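Local coordinates for protein enoyl-CoA hydratase/carnithine racemase (Magnetospirillum magneticum, PDB 4NEK) that probably acts as a delta(3)-delta(2)-enoyl-CoA isomerase of the enoyl-CoA hydratase/isomerase (crotonase) family, at residues 1-9 / 28-38. Numbering follows the deposited sequence.
Sequences MSELVLSHV and IGEMYAALAEA
With CG1 anti to the backbone N (chi1 169°) and CG2 anti to the carbonyl carbon, Val5 spreads both methyls over helix 29-44, while Met31, bent at chi3 (71°), curls its selenomethionine methyl CE to 3.7 Å from the carbonyl oxygen of Leu4. This is an edge of the crotonase fold: strand 5-10, an outer strand of the chain's mixed sheet, lies on the first helix, and the axes of strand 5-9 and helix 29-38 approach to 8.8 Å and run 11° apart. The strand hydrogen-bonds to its antiparallel neighbour 13-18 and meets the helix chiefly through Leu4 and Val5.

Val5 forms the middle of that joint. Its CB rests 3.7 Å from Ala34 CB, whose small methyl probably allows the close approach, and its CG1 meets Leu35 CD2 at 3.9 Å where the two side chains cross. Cutting Val5 back to an alanine is likely to keep the CB contact with Ala34 but take both methyls away from Leu35 CD2, opening a gap between strand and helix. Leu35 also touches Val16 and Phe83, tying the contact to the next strand and to helix 79-88.

Toward the N-terminus, Leu4 lays CB against Met31 CG (3.8 Å) and directs CD1 to CD1 of Ile28, the residue at the N-cap position of the helix. Glu30 reaches across the same leucine on a chain extended beyond CG, its OE1 3.7 Å from Leu4 CD1. Ser2 OG, buried by the contact, has no hydrogen-bonding partner in the model. At the other end, Ser7 OG, weakly hydrogen-bonded to Val15 O, sits 4.1 Å from Ala38 CB.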
# COMPACT_ATOMS: atom_id res chain seq x y z
N MSE C 1 7.42 -43.16 11.30
CA MSE C 1 7.17 -43.83 12.61
C MSE C 1 7.59 -42.90 13.71
O MSE C 1 8.40 -43.30 14.55
CB MSE C 1 7.90 -45.20 12.66
N SER C 2 7.05 -41.66 13.75
CA SER C 2 7.65 -40.59 14.59
C SER C 2 6.64 -39.75 15.34
O SER C 2 5.55 -39.60 14.85
CB SER C 2 8.56 -39.66 13.75
OG SER C 2 7.84 -39.04 12.69
N GLU C 3 7.02 -39.19 16.50
CA GLU C 3 6.17 -38.23 17.27
C GLU C 3 6.54 -36.78 16.85
O GLU C 3 6.05 -35.74 17.36
CB GLU C 3 6.31 -38.45 18.79
CG GLU C 3 5.85 -39.86 19.27
CD GLU C 3 6.76 -41.04 18.81
OE1 GLU C 3 7.84 -41.26 19.41
OE2 GLU C 3 6.42 -41.78 17.83
N LEU C 4 7.38 -36.77 15.85
CA LEU C 4 7.78 -35.57 15.19
C LEU C 4 6.72 -34.97 14.27
O LEU C 4 6.85 -33.83 13.90
CB LEU C 4 9.01 -35.87 14.39
CG LEU C 4 10.23 -36.26 15.23
CD1 LEU C 4 11.46 -36.30 14.31
CD2 LEU C 4 10.51 -35.35 16.39
N VAL C 5 5.67 -35.73 13.95
CA VAL C 5 4.55 -35.21 13.20
C VAL C 5 3.27 -35.72 13.85
O VAL C 5 3.12 -36.90 14.00
CB VAL C 5 4.58 -35.73 11.75
CG1 VAL C 5 3.28 -35.42 11.02
CG2 VAL C 5 5.76 -35.15 11.01
N LEU C 6 2.35 -34.82 14.19
CA LEU C 6 1.10 -35.19 14.85
C LEU C 6 -0.01 -34.94 13.89
O LEU C 6 -0.03 -33.94 13.22
CB LEU C 6 0.86 -34.32 16.07
CG LEU C 6 2.01 -34.35 17.09
CD1 LEU C 6 1.87 -33.30 18.19
CD2 LEU C 6 2.12 -35.74 17.70
N SER C 7 -0.95 -35.85 13.84
CA SER C 7 -2.05 -35.71 12.95
C SER C 7 -3.32 -36.19 13.61
O SER C 7 -3.30 -37.19 14.27
CB SER C 7 -1.79 -36.53 11.71
OG SER C 7 -2.78 -36.24 10.76
N HIS C 8 -4.42 -35.49 13.41
CA HIS C 8 -5.70 -35.96 13.91
C HIS C 8 -6.81 -35.21 13.21
O HIS C 8 -6.57 -34.16 12.63
CB HIS C 8 -5.77 -35.74 15.42
CG HIS C 8 -5.91 -34.31 15.80
ND1 HIS C 8 -7.13 -33.71 15.99
CD2 HIS C 8 -4.98 -33.35 16.03
CE1 HIS C 8 -6.95 -32.45 16.34
NE2 HIS C 8 -5.65 -32.21 16.38
N VAL C 9 -8.03 -35.74 13.26
CA VAL C 9 -9.16 -35.15 12.56
C VAL C 9 -10.19 -34.57 13.52
O VAL C 9 -10.53 -35.22 14.45
CB VAL C 9 -9.87 -36.21 11.72
CG1 VAL C 9 -11.04 -35.60 10.98
CG2 VAL C 9 -8.90 -36.85 10.74
N ILE C 28 13.64 -33.61 8.54
CA ILE C 28 14.42 -34.79 8.22
C ILE C 28 13.51 -35.79 7.50
O ILE C 28 12.27 -35.65 7.45
CB ILE C 28 15.03 -35.41 9.50
CG1 ILE C 28 13.94 -35.73 10.53
CG2 ILE C 28 16.02 -34.45 10.16
CD1 ILE C 28 14.44 -36.44 11.78
N GLY C 29 14.10 -36.84 6.96
CA GLY C 29 13.38 -37.83 6.16
C GLY C 29 12.14 -38.40 6.83
O GLY C 29 11.13 -38.62 6.15
N GLU C 30 12.24 -38.71 8.13
CA GLU C 30 11.09 -39.32 8.82
C GLU C 30 9.91 -38.38 8.87
O GLU C 30 8.79 -38.86 8.86
CB GLU C 30 11.35 -39.84 10.24
CG GLU C 30 12.04 -38.85 11.17
CD GLU C 30 12.44 -39.45 12.52
OE1 GLU C 30 11.49 -39.80 13.25
OE2 GLU C 30 13.68 -39.57 12.85
N MSE C 31 10.17 -37.06 8.88
CA MSE C 31 9.08 -36.08 8.93
C MSE C 31 8.44 -35.97 7.59
O MSE C 31 7.22 -36.09 7.49
CB MSE C 31 9.58 -34.75 9.40
CG MSE C 31 10.04 -34.90 10.82
SE MSE C 31 10.85 -33.22 11.48
CE MSE C 31 9.21 -32.13 11.62
N TYR C 32 9.23 -35.87 6.54
CA TYR C 32 8.69 -35.92 5.19
C TYR C 32 7.80 -37.11 4.98
O TYR C 32 6.77 -37.02 4.34
CB TYR C 32 9.80 -35.95 4.13
CG TYR C 32 10.49 -34.63 3.95
CD1 TYR C 32 9.79 -33.51 3.51
CD2 TYR C 32 11.83 -34.49 4.23
CE1 TYR C 32 10.42 -32.29 3.35
CE2 TYR C 32 12.48 -33.29 4.06
CZ TYR C 32 11.77 -32.19 3.62
OH TYR C 32 12.41 -30.98 3.51
N ALA C 33 8.23 -38.27 5.47
CA ALA C 33 7.48 -39.50 5.23
C ALA C 33 6.16 -39.44 6.00
O ALA C 33 5.13 -39.77 5.48
CB ALA C 33 8.30 -40.72 5.64
N ALA C 34 6.23 -39.07 7.27
CA ALA C 34 5.02 -38.95 8.06
C ALA C 34 4.06 -37.92 7.47
O ALA C 34 2.87 -38.14 7.48
CB ALA C 34 5.37 -38.59 9.49
N LEU C 35 4.59 -36.82 6.95
CA LEU C 35 3.75 -35.79 6.34
C LEU C 35 3.10 -36.28 5.08
O LEU C 35 1.92 -36.07 4.87
CB LEU C 35 4.56 -34.54 6.01
CG LEU C 35 5.07 -33.79 7.22
CD1 LEU C 35 6.15 -32.79 6.83
CD2 LEU C 35 3.94 -33.09 7.90
N ALA C 36 3.85 -36.95 4.22
CA ALA C 36 3.28 -37.51 3.01
C ALA C 36 2.20 -38.51 3.36
O ALA C 36 1.15 -38.58 2.71
CB ALA C 36 4.35 -38.17 2.17
N GLU C 37 2.45 -39.31 4.37
CA GLU C 37 1.47 -40.32 4.78
C GLU C 37 0.20 -39.64 5.23
O GLU C 37 -0.88 -40.05 4.84
CB GLU C 37 2.04 -41.16 5.91
CG GLU C 37 1.36 -42.51 6.14
CD GLU C 37 2.07 -43.31 7.24
OE1 GLU C 37 2.08 -42.85 8.41
OE2 GLU C 37 2.67 -44.38 6.94
N ALA C 38 0.34 -38.62 6.06
CA ALA C 38 -0.84 -37.87 6.52
C ALA C 38 -1.69 -37.28 5.37
O ALA C 38 -2.91 -37.30 5.45
CB ALA C 38 -0.42 -36.79 7.47